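Local coordinates for putative ABC-transporter ATP-binding protein (Alicyclobacillus acidocaldarius, PDB 1Z47) that probably binds and hydrolyses ATP to drive sulfate uptake as the ATPase subunit of an ABC transporter, at residues I15-V20 with T55-L60; G111-R116 with D120-R125; Q151-L156 with R185-Q190. All blocks are in the same frame, centred on the assembly; numbering follows the deposited sequence.

Contact 1: residues I15-V20 with T55-L60; sequences IEFVGV and TTILRL
Phe17 of strand 15-22 reaches Ile57 and Leu60 of helix 54-62 where the antiparallel beta subdomain of the ABC ATPase lies against the helix that follows the P-loop. Its CG stands anti to the carbonyl carbon and beside the backbone N (chi1 -90°), which sends the far end of the ring toward the helix. CZ makes the closest approaches. Phe17 CZ lies 3.5 Å from Leu60 CB, met obliquely to the ring, the two side chains crossing at about a right angle. Phe17 CZ also comes within 3.7 Å of Ile57 O, and this carbonyl oxygen sits at the ring edge near its plane. One bond further round, Phe17 CE1 rests 4.0 Å from CG2 of Ile57, the branch anti to the backbone N.

Val20 adds a second, lighter touch, its CG1 lying 4.2 Å from Leu60 CG as the two side chains slide past each other in opposite directions. Between Phe17 and Val20 the chain turns a corner; the geometry fits a G1 beta bulge of Gly19 and Val20 facing Val34, and Phe17 and Val20 on either side of the corner both point at the helix. Phe36 of strand 34-38 stacks on the Phe17 ring and also receives Ile57, while Pro67 touches both Val20 and Leu60. Leu58 points away from this interface, against strands 166-170 and 198-203, so the helix is held between the two sheets.

No hydrogen bond links the two segments. All four touching residues are buried, and their cohesion is essentially apolar, with the slightly positive ring edge turned to a helix carbonyl probably contributing a weak electrostatic attraction.

Contact 2: residues G111-R116 with D120-R125; sequences GLREKR and DEMDAR
Leu112 is the residue on which the loop 111-116 closes against helix 119-132, and its isobutyl group marks the tightly packed half of the contact. Its CG is anti to the carbonyl carbon (chi1 -62°), an orientation that carries both methyls to the aliphatic stem of Arg125, which they cross at about a right angle. Leu112 CD1 presses to 3.3 Å from Arg125 CB, while Leu112 CD2 lies 3.5 Å from Arg125 CG; the stem therefore meets both branches of the leucine. Leu112 CD1 also reaches the helix backbone, 3.5 Å from Met122 O, and Leu112 CB rests 3.9 Å from Met122 CG. An alanine here would keep at most the touch of CB to Met122 CG and is likely to open a gap beside the Arg125 stem, leaving it steadied chiefly at its charged end.

The other half is looser and faces solvent. Met122 extends from the helix until a bend at its last torsion (chi3 -56°) lays Met122 CE across the loop backbone, 3.7 Å from Arg113 CA. The exposed Arg113 side chain adds an oblique touch of Arg113 CD to Met122 CE at 4.1 Å. No hydrogen bond joins the segments, and the loop keeps its own shape through bonds from Glu114 N to Gly111 O and from Lys115 N to Leu112 O.

The charged end of Arg125 leads away from the leucine, to a salt bridge with Glu128 on the same helix and a hydrogen bond to Ala161 O. Leu112 also touches Ala161, so the loop that follows helix 104-109 is packed against both helix 119-132 and the chain just beyond helix 148-160, within the helical subdomain of the ATPase.

Contact 3: residues Q151-L156 with R185-Q190; sequences QQRVAL and RTFVRQ
With CG anti to the backbone N (chi1 176°), Phe187 projects from helix 178-195 toward helix 148-160, where the Arg153 chain, bent at its second and third torsions, folds its methylenes over one face of the ring. The result is a CH-pi contact: Arg153 CD lies 3.8 Å from the centroid of the Phe187 ring, 27° off the normal and displaced toward the rim. The ring atom nearest to Arg153 CD is Phe187 CE2, at 3.5 Å, and CG of Arg153 follows at 3.6 Å from the same CE2.

The guanidinium does not stack on the ring; the two planes are 83° apart. NE and NH1 instead bond the backbone oxygens of Met133 and Arg134, fixing the far end of the arginine.

Leu156 CD2 approaches the same ring obliquely, 4.2 Å from Phe187 CE2, and lies 4.4 Å from Val188 CG2. Leu156 and Val188 both touch Phe169, so the two helices, 11.4 Å apart at their segment axes and running in similar directions, rest on strand 166-170.

No hydrogen bond joins the two segments. One arginine serves two chemistries, its stem covering an aromatic face while its guanidinium donates hydrogen bonds to carbonyl oxygens outside the two segments; the CD hydrogens, next to the cationic group, are probably polarised enough to strengthen their attraction to the ring.

Overall arrangement
All three contacts do without a hydrogen bond between their segments, yet their apolar chemistry differs with how deeply they are buried. Contact 1 is fully buried and built almost wholly from aliphatic and aromatic groups between a beta subdomain and the P-loop helix. Contacts 2 and 3 are partly buried, and each uses the stem of an arginine whose charged end is held elsewhere: by a carboxylate and a carbonyl in contact 2, by carbonyls in contact 3. The centre of contact 2 lies about 34 Å from the centre of the chain, against about 17 Å for the centres of the other two. Its helix 119-132 precedes helix 148-160 of contact 3. Strand 166-170 supports helices of both contacts 1 and 3.

Contact 1: residues I15-V20 with T55-L60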
ATOM      1  N   ILE B  15      16.082  17.476  16.861  1.00 49.18           N
ATOM      2  CA  ILE B  15      14.897  17.300  17.702  1.00 46.11           C
ATOM      3  C   ILE B  15      15.125  16.317  18.845  1.00 43.49           C
ATOM      4  O   ILE B  15      15.786  15.289  18.672  1.00 45.65           O
ATOM      5  CB  ILE B  15      13.677  16.781  16.882  1.00 44.33           C
ATOM      6  CG1 ILE B  15      13.501  17.605  15.600  1.00 46.69           C
ATOM      7  CG2 ILE B  15      12.415  16.891  17.728  1.00 38.42           C
ATOM      8  CD1 ILE B  15      12.303  17.175  14.752  1.00 38.95           C
ATOM      9  N   GLU B  16      14.576  16.628  20.014  1.00 44.88           N
ATOM     10  CA  GLU B  16      14.738  15.726  21.147  1.00 44.86           C
ATOM     11  C   GLU B  16      13.579  15.765  22.114  1.00 41.63           C
ATOM     12  O   GLU B  16      13.047  16.828  22.455  1.00 43.51           O
ATOM     13  CB  GLU B  16      16.051  16.007  21.903  1.00 51.31           C
ATOM     14  CG  GLU B  16      16.280  15.046  23.087  1.00 56.60           C
ATOM     15  CD  GLU B  16      17.683  15.137  23.696  1.00 61.91           C
ATOM     16  OE1 GLU B  16      17.956  14.380  24.657  1.00 64.04           O
ATOM     17  OE2 GLU B  16      18.511  15.950  23.223  1.00 58.74           O
ATOM     18  N   PHE B  17      13.150  14.581  22.528  1.00 40.04           N
ATOM     19  CA  PHE B  17      12.079  14.487  23.503  1.00 43.06           C
ATOM     20  C   PHE B  17      12.737  14.023  24.801  1.00 41.31           C
ATOM     21  O   PHE B  17      13.553  13.107  24.792  1.00 40.43           O
ATOM     22  CB  PHE B  17      11.006  13.467  23.066  1.00 49.07           C
ATOM     23  CG  PHE B  17       9.899  14.064  22.227  1.00 47.77           C
ATOM     24  CD1 PHE B  17       8.600  13.560  22.312  1.00 48.59           C
ATOM     25  CD2 PHE B  17      10.155  15.113  21.346  1.00 47.89           C
ATOM     26  CE1 PHE B  17       7.569  14.093  21.532  1.00 48.12           C
ATOM     27  CE2 PHE B  17       9.133  15.653  20.562  1.00 50.03           C
ATOM     28  CZ  PHE B  17       7.839  15.143  20.654  1.00 47.46           C
ATOM     29  N   VAL B  18      12.381  14.664  25.903  1.00 44.16           N
ATOM     30  CA  VAL B  18      12.935  14.307  27.209  1.00 46.63           C
ATOM     31  C   VAL B  18      11.794  13.897  28.125  1.00 43.94           C
ATOM     32  O   VAL B  18      11.044  14.748  28.616  1.00 47.30           O
ATOM     33  CB  VAL B  18      13.694  15.498  27.845  1.00 45.09           C
ATOM     34  CG1 VAL B  18      14.233  15.102  29.230  1.00 46.24           C
ATOM     35  CG2 VAL B  18      14.833  15.917  26.938  1.00 38.18           C
ATOM     36  N   GLY B  19      11.656  12.589  28.327  1.00 45.14           N
ATOM     37  CA  GLY B  19      10.609  12.070  29.190  1.00 46.96           C
ATOM     38  C   GLY B  19       9.268  12.722  28.925  1.00 49.81           C
ATOM     39  O   GLY B  19       8.570  13.130  29.853  1.00 47.78           O
ATOM     40  N   VAL B  20       8.909  12.818  27.647  1.00 50.38           N
ATOM     41  CA  VAL B  20       7.657  13.437  27.252  1.00 49.92           C
ATOM     42  C   VAL B  20       6.492  12.505  27.521  1.00 52.17           C
ATOM     43  O   VAL B  20       6.512  11.324  27.160  1.00 53.13           O
ATOM     44  CB  VAL B  20       7.684  13.823  25.765  1.00 51.26           C
ATOM     45  CG1 VAL B  20       6.344  14.408  25.364  1.00 50.18           C
ATOM     46  CG2 VAL B  20       8.823  14.824  25.511  1.00 50.08           C
ATOM     47  N   THR B  55       0.882  10.193  16.031  1.00 33.93           N
ATOM     48  CA  THR B  55       0.360  11.501  15.628  1.00 36.23           C
ATOM     49  C   THR B  55       0.554  12.531  16.750  1.00 39.63           C
ATOM     50  O   THR B  55       0.954  13.688  16.500  1.00 36.95           O
ATOM     51  CB  THR B  55      -1.132  11.389  15.228  1.00 39.32           C
ATOM     52  OG1 THR B  55      -1.240  10.492  14.115  1.00 39.62           O
ATOM     53  CG2 THR B  55      -1.701  12.742  14.809  1.00 40.45           C
ATOM     54  N   THR B  56       0.302  12.103  17.982  1.00 34.28           N
ATOM     55  CA  THR B  56       0.475  12.988  19.133  1.00 36.80           C
ATOM     56  C   THR B  56       1.920  13.480  19.159  1.00 38.83           C
ATOM     57  O   THR B  56       2.162  14.665  19.381  1.00 38.05           O
ATOM     58  CB  THR B  56       0.142  12.254  20.440  1.00 38.60           C
ATOM     59  OG1 THR B  56      -1.197  11.745  20.346  1.00 34.40           O
ATOM     60  CG2 THR B  56       0.243  13.220  21.657  1.00 36.54           C
ATOM     61  N   ILE B  57       2.875  12.576  18.911  1.00 37.65           N
ATOM     62  CA  ILE B  57       4.296  12.943  18.888  1.00 39.55           C
ATOM     63  C   ILE B  57       4.558  14.014  17.811  1.00 43.70           C
ATOM     64  O   ILE B  57       5.214  15.034  18.080  1.00 41.72           O
ATOM     65  CB  ILE B  57       5.193  11.706  18.621  1.00 40.79           C
ATOM     66  CG1 ILE B  57       5.231  10.819  19.888  1.00 39.93           C
ATOM     67  CG2 ILE B  57       6.599  12.147  18.183  1.00 33.07           C
ATOM     68  CD1 ILE B  57       6.086   9.558  19.746  1.00 38.75           C
ATOM     69  N   LEU B  58       4.064  13.783  16.590  1.00 36.25           N
ATOM     70  CA  LEU B  58       4.238  14.761  15.514  1.00 38.04           C
ATOM     71  C   LEU B  58       3.669  16.115  15.973  1.00 36.04           C
ATOM     72  O   LEU B  58       4.317  17.156  15.804  1.00 40.82           O
ATOM     73  CB  LEU B  58       3.505  14.305  14.237  1.00 37.36           C
ATOM     74  CG  LEU B  58       3.984  15.061  13.005  1.00 40.90           C
ATOM     75  CD1 LEU B  58       5.300  14.449  12.511  1.00 38.25           C
ATOM     76  CD2 LEU B  58       2.886  15.035  11.922  1.00 41.20           C
ATOM     77  N   ARG B  59       2.472  16.098  16.565  1.00 37.07           N
ATOM     78  CA  ARG B  59       1.832  17.320  17.055  1.00 41.22           C
ATOM     79  C   ARG B  59       2.599  17.957  18.237  1.00 46.21           C
ATOM     80  O   ARG B  59       2.563  19.178  18.408  1.00 44.05           O
ATOM     81  CB  ARG B  59       0.380  17.039  17.452  1.00 40.95           C
ATOM     82  CG  ARG B  59      -0.497  16.635  16.261  1.00 43.93           C
ATOM     83  CD  ARG B  59      -1.856  16.133  16.707  1.00 46.38           C
ATOM     84  NE  ARG B  59      -2.557  17.149  17.483  1.00 54.66           N
ATOM     85  CZ  ARG B  59      -2.960  18.320  16.994  1.00 56.86           C
ATOM     86  NH1 ARG B  59      -3.585  19.189  17.784  1.00 54.82           N
ATOM     87  NH2 ARG B  59      -2.750  18.615  15.713  1.00 56.00           N
ATOM     88  N   LEU B  60       3.290  17.139  19.032  1.00 43.72           N
ATOM     89  CA  LEU B  60       4.087  17.653  20.160  1.00 48.47           C
ATOM     90  C   LEU B  60       5.302  18.407  19.617  1.00 48.61           C
ATOM     91  O   LEU B  60       5.791  19.339  20.252  1.00 48.98           O
ATOM     92  CB  LEU B  60       4.604  16.523  21.061  1.00 48.85           C
ATOM     93  CG  LEU B  60       3.963  16.139  22.399  1.00 51.90           C
ATOM     94  CD1 LEU B  60       3.534  17.389  23.157  1.00 55.01           C
ATOM     95  CD2 LEU B  60       2.791  15.234  22.182  1.00 52.77           C
TER

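Contact 2: residues G111-R116 with D120-R125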
ATOM      1  N   GLY B 111       4.548  32.435   3.417  1.00 68.95           N
ATOM      2  CA  GLY B 111       5.487  32.364   4.529  1.00 68.62           C
ATOM      3  C   GLY B 111       6.539  33.461   4.585  1.00 70.01           C
ATOM      4  O   GLY B 111       6.773  34.055   5.637  1.00 69.60           O
ATOM      5  N   LEU B 112       7.192  33.716   3.457  1.00 68.89           N
ATOM      6  CA  LEU B 112       8.213  34.754   3.379  1.00 69.96           C
ATOM      7  C   LEU B 112       7.558  36.097   3.681  1.00 71.12           C
ATOM      8  O   LEU B 112       8.199  37.035   4.179  1.00 70.36           O
ATOM      9  CB  LEU B 112       8.794  34.796   1.975  1.00 68.98           C
ATOM     10  CG  LEU B 112       9.507  33.544   1.489  1.00 71.05           C
ATOM     11  CD1 LEU B 112       9.627  33.603  -0.025  1.00 70.69           C
ATOM     12  CD2 LEU B 112      10.874  33.436   2.164  1.00 69.86           C
ATOM     13  N   ARG B 113       6.272  36.165   3.362  1.00 70.68           N
ATOM     14  CA  ARG B 113       5.464  37.359   3.555  1.00 72.53           C
ATOM     15  C   ARG B 113       5.449  37.833   4.998  1.00 70.97           C
ATOM     16  O   ARG B 113       5.162  38.997   5.258  1.00 73.82           O
ATOM     17  CB  ARG B 113       4.030  37.087   3.079  1.00 74.38           C
ATOM     18  CG  ARG B 113       3.077  38.268   3.144  1.00 77.69           C
ATOM     19  CD  ARG B 113       3.532  39.412   2.249  1.00 81.79           C
ATOM     20  NE  ARG B 113       2.444  40.339   1.931  1.00 84.88           N
ATOM     21  CZ  ARG B 113       1.699  40.971   2.836  1.00 85.94           C
ATOM     22  NH1 ARG B 113       1.917  40.785   4.132  1.00 86.79           N
ATOM     23  NH2 ARG B 113       0.733  41.791   2.445  1.00 87.46           N
ATOM     24  N   GLU B 114       5.764  36.955   5.945  1.00 68.83           N
ATOM     25  CA  GLU B 114       5.742  37.377   7.336  1.00 66.27           C
ATOM     26  C   GLU B 114       7.105  37.570   7.981  1.00 64.29           C
ATOM     27  O   GLU B 114       7.193  38.064   9.097  1.00 64.39           O
ATOM     28  CB  GLU B 114       4.913  36.412   8.177  1.00 71.47           C
ATOM     29  CG  GLU B 114       4.656  36.939   9.582  1.00 78.09           C
ATOM     30  CD  GLU B 114       3.822  36.000  10.429  1.00 81.78           C
ATOM     31  OE1 GLU B 114       4.252  34.839  10.623  1.00 82.58           O
ATOM     32  OE2 GLU B 114       2.741  36.429  10.903  1.00 82.02           O
ATOM     33  N   LYS B 115       8.172  37.187   7.291  1.00 62.77           N
ATOM     34  CA  LYS B 115       9.507  37.372   7.847  1.00 63.05           C
ATOM     35  C   LYS B 115      10.023  38.783   7.531  1.00 61.55           C
ATOM     36  O   LYS B 115      11.212  39.078   7.695  1.00 63.25           O
ATOM     37  CB  LYS B 115      10.472  36.325   7.287  1.00 63.13           C
ATOM     38  CG  LYS B 115       9.959  34.901   7.394  1.00 65.61           C
ATOM     39  CD  LYS B 115      11.101  33.903   7.527  1.00 68.08           C
ATOM     40  CE  LYS B 115      11.743  33.997   8.913  1.00 69.80           C
ATOM     41  NZ  LYS B 115      12.667  32.866   9.201  1.00 69.32           N
ATOM     42  N   ARG B 116       9.110  39.645   7.089  1.00 58.22           N
ATOM     43  CA  ARG B 116       9.423  41.026   6.728  1.00 55.97           C
ATOM     44  C   ARG B 116      10.464  41.124   5.610  1.00 53.46           C
ATOM     45  O   ARG B 116      11.111  42.156   5.435  1.00 48.22           O
ATOM     46  CB  ARG B 116       9.879  41.812   7.965  1.00 60.93           C
ATOM     47  CG  ARG B 116       8.765  41.972   8.986  1.00 66.10           C
ATOM     48  CD  ARG B 116       9.069  43.007  10.045  1.00 71.33           C
ATOM     49  NE  ARG B 116       7.877  43.259  10.852  1.00 80.42           N
ATOM     50  CZ  ARG B 116       7.747  44.259  11.719  1.00 84.15           C
ATOM     51  NH1 ARG B 116       8.742  45.118  11.908  1.00 86.75           N
ATOM     52  NH2 ARG B 116       6.613  44.401  12.394  1.00 86.19           N
ATOM     53  N   ASP B 120      11.814  42.374  -3.371  1.00 37.66           N
ATOM     54  CA  ASP B 120      12.721  41.722  -4.312  1.00 38.31           C
ATOM     55  C   ASP B 120      13.209  40.347  -3.904  1.00 37.33           C
ATOM     56  O   ASP B 120      13.263  39.423  -4.737  1.00 32.99           O
ATOM     57  CB  ASP B 120      13.949  42.598  -4.584  1.00 42.17           C
ATOM     58  CG  ASP B 120      13.663  43.678  -5.589  1.00 52.92           C
ATOM     59  OD1 ASP B 120      12.502  44.148  -5.623  1.00 51.90           O
ATOM     60  OD2 ASP B 120      14.591  44.060  -6.336  1.00 49.84           O
ATOM     61  N   GLU B 121      13.599  40.231  -2.637  1.00 36.08           N
ATOM     62  CA  GLU B 121      14.115  38.976  -2.103  1.00 34.94           C
ATOM     63  C   GLU B 121      12.984  37.938  -1.921  1.00 32.29           C
ATOM     64  O   GLU B 121      13.190  36.756  -2.128  1.00 29.28           O
ATOM     65  CB  GLU B 121      14.858  39.245  -0.782  1.00 35.87           C
ATOM     66  CG  GLU B 121      16.266  39.876  -1.000  1.00 35.66           C
ATOM     67  CD  GLU B 121      16.235  41.372  -1.295  1.00 38.67           C
ATOM     68  OE1 GLU B 121      17.277  41.919  -1.748  1.00 36.97           O
ATOM     69  OE2 GLU B 121      15.185  42.020  -1.064  1.00 32.47           O
ATOM     70  N   MET B 122      11.793  38.385  -1.537  1.00 36.85           N
ATOM     71  CA  MET B 122      10.677  37.444  -1.399  1.00 36.64           C
ATOM     72  C   MET B 122      10.434  36.796  -2.751  1.00 36.94           C
ATOM     73  O   MET B 122      10.276  35.574  -2.866  1.00 37.99           O
ATOM     74  CB  MET B 122       9.435  38.189  -0.949  1.00 44.25           C
ATOM     75  CG  MET B 122       8.185  37.346  -0.914  1.00 44.94           C
ATOM     76  SD  MET B 122       6.835  38.420  -0.560  1.00 57.09           S
ATOM     77  CE  MET B 122       7.406  39.228   1.059  1.00 33.15           C
ATOM     78  N   ASP B 123      10.427  37.626  -3.785  1.00 39.24           N
ATOM     79  CA  ASP B 123      10.215  37.190  -5.159  1.00 38.74           C
ATOM     80  C   ASP B 123      11.198  36.182  -5.673  1.00 38.37           C
ATOM     81  O   ASP B 123      10.817  35.203  -6.312  1.00 37.19           O
ATOM     82  CB  ASP B 123      10.247  38.381  -6.104  1.00 46.29           C
ATOM     83  CG  ASP B 123       8.878  38.881  -6.426  1.00 53.76           C
ATOM     84  OD1 ASP B 123       8.384  39.792  -5.712  1.00 54.30           O
ATOM     85  OD2 ASP B 123       8.296  38.338  -7.392  1.00 59.66           O
ATOM     86  N   ALA B 124      12.481  36.432  -5.436  1.00 37.15           N
ATOM     87  CA  ALA B 124      13.522  35.514  -5.872  1.00 32.99           C
ATOM     88  C   ALA B 124      13.410  34.168  -5.144  1.00 33.08           C
ATOM     89  O   ALA B 124      13.676  33.113  -5.728  1.00 33.38           O
ATOM     90  CB  ALA B 124      14.939  36.139  -5.623  1.00 35.52           C
ATOM     91  N   ARG B 125      13.023  34.221  -3.873  1.00 34.56           N
ATOM     92  CA  ARG B 125      12.880  33.020  -3.037  1.00 37.34           C
ATOM     93  C   ARG B 125      11.756  32.170  -3.637  1.00 37.88           C
ATOM     94  O   ARG B 125      11.888  30.954  -3.814  1.00 36.64           O
ATOM     95  CB  ARG B 125      12.479  33.443  -1.622  1.00 43.31           C
ATOM     96  CG  ARG B 125      13.126  32.721  -0.432  1.00 53.09           C
ATOM     97  CD  ARG B 125      12.728  31.269  -0.241  1.00 49.80           C
ATOM     98  NE  ARG B 125      13.775  30.347  -0.688  1.00 54.17           N
ATOM     99  CZ  ARG B 125      14.081  29.199  -0.082  1.00 50.29           C
ATOM    100  NH1 ARG B 125      13.426  28.819   1.007  1.00 54.50           N
ATOM    101  NH2 ARG B 125      15.034  28.419  -0.576  1.00 42.19           N
TER

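Contact 3: residues Q151-L156 with R185-Q190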
ATOM      1  N   GLN B 151      -1.057  19.890  -6.379  1.00 36.03           N
ATOM      2  CA  GLN B 151      -1.435  20.662  -5.196  1.00 35.24           C
ATOM      3  C   GLN B 151      -0.551  20.340  -3.992  1.00 35.82           C
ATOM      4  O   GLN B 151      -0.311  21.208  -3.147  1.00 34.17           O
ATOM      5  CB  GLN B 151      -2.907  20.428  -4.827  1.00 40.49           C
ATOM      6  CG  GLN B 151      -3.880  21.199  -5.732  1.00 44.20           C
ATOM      7  CD  GLN B 151      -5.338  21.028  -5.321  1.00 51.59           C
ATOM      8  OE1 GLN B 151      -6.117  20.405  -6.037  1.00 51.33           O
ATOM      9  NE2 GLN B 151      -5.711  21.589  -4.165  1.00 46.39           N
ATOM     10  N   GLN B 152      -0.091  19.092  -3.899  1.00 37.19           N
ATOM     11  CA  GLN B 152       0.806  18.687  -2.799  1.00 37.70           C
ATOM     12  C   GLN B 152       2.180  19.323  -3.022  1.00 37.28           C
ATOM     13  O   GLN B 152       2.857  19.694  -2.071  1.00 38.95           O
ATOM     14  CB  GLN B 152       0.966  17.162  -2.741  1.00 36.78           C
ATOM     15  CG  GLN B 152      -0.277  16.414  -2.303  1.00 39.16           C
ATOM     16  CD  GLN B 152      -0.847  16.959  -1.009  1.00 42.95           C
ATOM     17  OE1 GLN B 152      -0.111  17.228  -0.056  1.00 49.85           O
ATOM     18  NE2 GLN B 152      -2.169  17.129  -0.969  1.00 42.21           N
ATOM     19  N   ARG B 153       2.611  19.435  -4.275  1.00 37.86           N
ATOM     20  CA  ARG B 153       3.901  20.069  -4.509  1.00 39.42           C
ATOM     21  C   ARG B 153       3.821  21.533  -4.057  1.00 39.50           C
ATOM     22  O   ARG B 153       4.778  22.081  -3.494  1.00 41.00           O
ATOM     23  CB  ARG B 153       4.312  19.986  -5.986  1.00 41.85           C
ATOM     24  CG  ARG B 153       4.437  18.556  -6.510  1.00 39.59           C
ATOM     25  CD  ARG B 153       5.515  18.405  -7.595  1.00 43.82           C
ATOM     26  NE  ARG B 153       5.275  19.197  -8.804  1.00 45.68           N
ATOM     27  CZ  ARG B 153       4.468  18.857  -9.806  1.00 49.39           C
ATOM     28  NH1 ARG B 153       4.345  19.670 -10.851  1.00 54.52           N
ATOM     29  NH2 ARG B 153       3.793  17.713  -9.789  1.00 48.75           N
ATOM     30  N   VAL B 154       2.674  22.167  -4.267  1.00 35.96           N
ATOM     31  CA  VAL B 154       2.516  23.564  -3.874  1.00 33.62           C
ATOM     32  C   VAL B 154       2.520  23.704  -2.350  1.00 35.78           C
ATOM     33  O   VAL B 154       3.103  24.633  -1.808  1.00 32.38           O
ATOM     34  CB  VAL B 154       1.203  24.190  -4.470  1.00 32.36           C
ATOM     35  CG1 VAL B 154       1.041  25.631  -4.002  1.00 38.96           C
ATOM     36  CG2 VAL B 154       1.247  24.157  -6.001  1.00 31.16           C
ATOM     37  N   ALA B 155       1.886  22.761  -1.661  1.00 34.94           N
ATOM     38  CA  ALA B 155       1.831  22.790  -0.204  1.00 35.46           C
ATOM     39  C   ALA B 155       3.244  22.643   0.375  1.00 33.61           C
ATOM     40  O   ALA B 155       3.610  23.309   1.347  1.00 40.35           O
ATOM     41  CB  ALA B 155       0.898  21.644   0.313  1.00 40.13           C
ATOM     42  N   LEU B 156       4.047  21.771  -0.216  1.00 35.13           N
ATOM     43  CA  LEU B 156       5.415  21.599   0.266  1.00 36.41           C
ATOM     44  C   LEU B 156       6.212  22.890   0.005  1.00 39.99           C
ATOM     45  O   LEU B 156       7.058  23.283   0.821  1.00 37.92           O
ATOM     46  CB  LEU B 156       6.090  20.398  -0.417  1.00 36.98           C
ATOM     47  CG  LEU B 156       7.556  20.099  -0.060  1.00 41.03           C
ATOM     48  CD1 LEU B 156       7.711  19.915   1.451  1.00 40.17           C
ATOM     49  CD2 LEU B 156       8.011  18.837  -0.794  1.00 39.75           C
ATOM     50  N   ARG B 185       5.909  10.296  -2.614  1.00 41.84           N
ATOM     51  CA  ARG B 185       6.922  10.019  -1.601  1.00 42.01           C
ATOM     52  C   ARG B 185       8.318  10.096  -2.204  1.00 39.74           C
ATOM     53  O   ARG B 185       9.244  10.512  -1.532  1.00 38.62           O
ATOM     54  CB  ARG B 185       6.709   8.649  -0.959  1.00 45.62           C
ATOM     55  CG  ARG B 185       6.901   7.498  -1.895  1.00 46.06           C
ATOM     56  CD  ARG B 185       6.930   6.177  -1.123  1.00 55.48           C
ATOM     57  NE  ARG B 185       6.514   5.045  -1.945  1.00 62.70           N
ATOM     58  CZ  ARG B 185       6.967   4.779  -3.170  1.00 68.78           C
ATOM     59  NH1 ARG B 185       7.870   5.564  -3.749  1.00 65.43           N
ATOM     60  NH2 ARG B 185       6.506   3.719  -3.827  1.00 73.99           N
ATOM     61  N   THR B 186       8.471   9.708  -3.467  1.00 38.73           N
ATOM     62  CA  THR B 186       9.780   9.772  -4.105  1.00 41.13           C
ATOM     63  C   THR B 186      10.178  11.239  -4.288  1.00 41.10           C
ATOM     64  O   THR B 186      11.350  11.599  -4.180  1.00 37.58           O
ATOM     65  CB  THR B 186       9.774   9.043  -5.476  1.00 44.76           C
ATOM     66  OG1 THR B 186       9.666   7.633  -5.252  1.00 47.85           O
ATOM     67  CG2 THR B 186      11.052   9.313  -6.245  1.00 48.57           C
ATOM     68  N   PHE B 187       9.187  12.086  -4.528  1.00 40.44           N
ATOM     69  CA  PHE B 187       9.443  13.505  -4.713  1.00 39.22           C
ATOM     70  C   PHE B 187       9.832  14.168  -3.398  1.00 39.67           C
ATOM     71  O   PHE B 187      10.817  14.928  -3.340  1.00 35.63           O
ATOM     72  CB  PHE B 187       8.198  14.177  -5.283  1.00 38.87           C
ATOM     73  CG  PHE B 187       8.325  15.652  -5.410  1.00 42.16           C
ATOM     74  CD1 PHE B 187       9.301  16.204  -6.220  1.00 42.95           C
ATOM     75  CD2 PHE B 187       7.462  16.491  -4.728  1.00 41.77           C
ATOM     76  CE1 PHE B 187       9.417  17.578  -6.344  1.00 48.59           C
ATOM     77  CE2 PHE B 187       7.568  17.854  -4.843  1.00 44.93           C
ATOM     78  CZ  PHE B 187       8.545  18.402  -5.656  1.00 47.62           C
ATOM     79  N   VAL B 188       9.060  13.881  -2.350  1.00 34.40           N
ATOM     80  CA  VAL B 188       9.315  14.442  -1.031  1.00 38.31           C
ATOM     81  C   VAL B 188      10.729  14.060  -0.597  1.00 35.80           C
ATOM     82  O   VAL B 188      11.446  14.873  -0.007  1.00 36.74           O
ATOM     83  CB  VAL B 188       8.295  13.916   0.023  1.00 39.37           C
ATOM     84  CG1 VAL B 188       8.811  14.198   1.432  1.00 33.93           C
ATOM     85  CG2 VAL B 188       6.921  14.584  -0.174  1.00 38.93           C
ATOM     86  N   ARG B 189      11.125  12.827  -0.889  1.00 34.68           N
ATOM     87  CA  ARG B 189      12.472  12.376  -0.530  1.00 37.10           C
ATOM     88  C   ARG B 189      13.520  13.177  -1.311  1.00 38.00           C
ATOM     89  O   ARG B 189      14.474  13.680  -0.733  1.00 38.99           O
ATOM     90  CB  ARG B 189      12.656  10.871  -0.809  1.00 38.06           C
ATOM     91  CG  ARG B 189      14.031  10.305  -0.381  1.00 40.38           C
ATOM     92  CD  ARG B 189      14.248  10.224   1.144  1.00 43.11           C
ATOM     93  NE  ARG B 189      15.649  10.522   1.482  1.00 47.25           N
ATOM     94  CZ  ARG B 189      16.321  10.058   2.533  1.00 45.23           C
ATOM     95  NH1 ARG B 189      15.757   9.238   3.405  1.00 47.23           N
ATOM     96  NH2 ARG B 189      17.575  10.436   2.720  1.00 45.43           N
ATOM     97  N   GLN B 190      13.342  13.312  -2.620  1.00 42.50           N
ATOM     98  CA  GLN B 190      14.313  14.071  -3.418  1.00 46.22           C
ATOM     99  C   GLN B 190      14.404  15.521  -2.918  1.00 43.78           C
ATOM    100  O   GLN B 190      15.496  16.098  -2.810  1.00 43.82           O
ATOM    101  CB  GLN B 190      13.940  14.032  -4.912  1.00 49.46           C
ATOM    102  CG  GLN B 190      14.665  15.076  -5.748  1.00 61.49           C
ATOM    103  CD  GLN B 190      14.321  15.003  -7.226  1.00 68.35           C
ATOM    104  OE1 GLN B 190      14.813  14.128  -7.946  1.00 73.02           O
ATOM    105  NE2 GLN B 190      13.468  15.922  -7.687  1.00 67.13           N
TER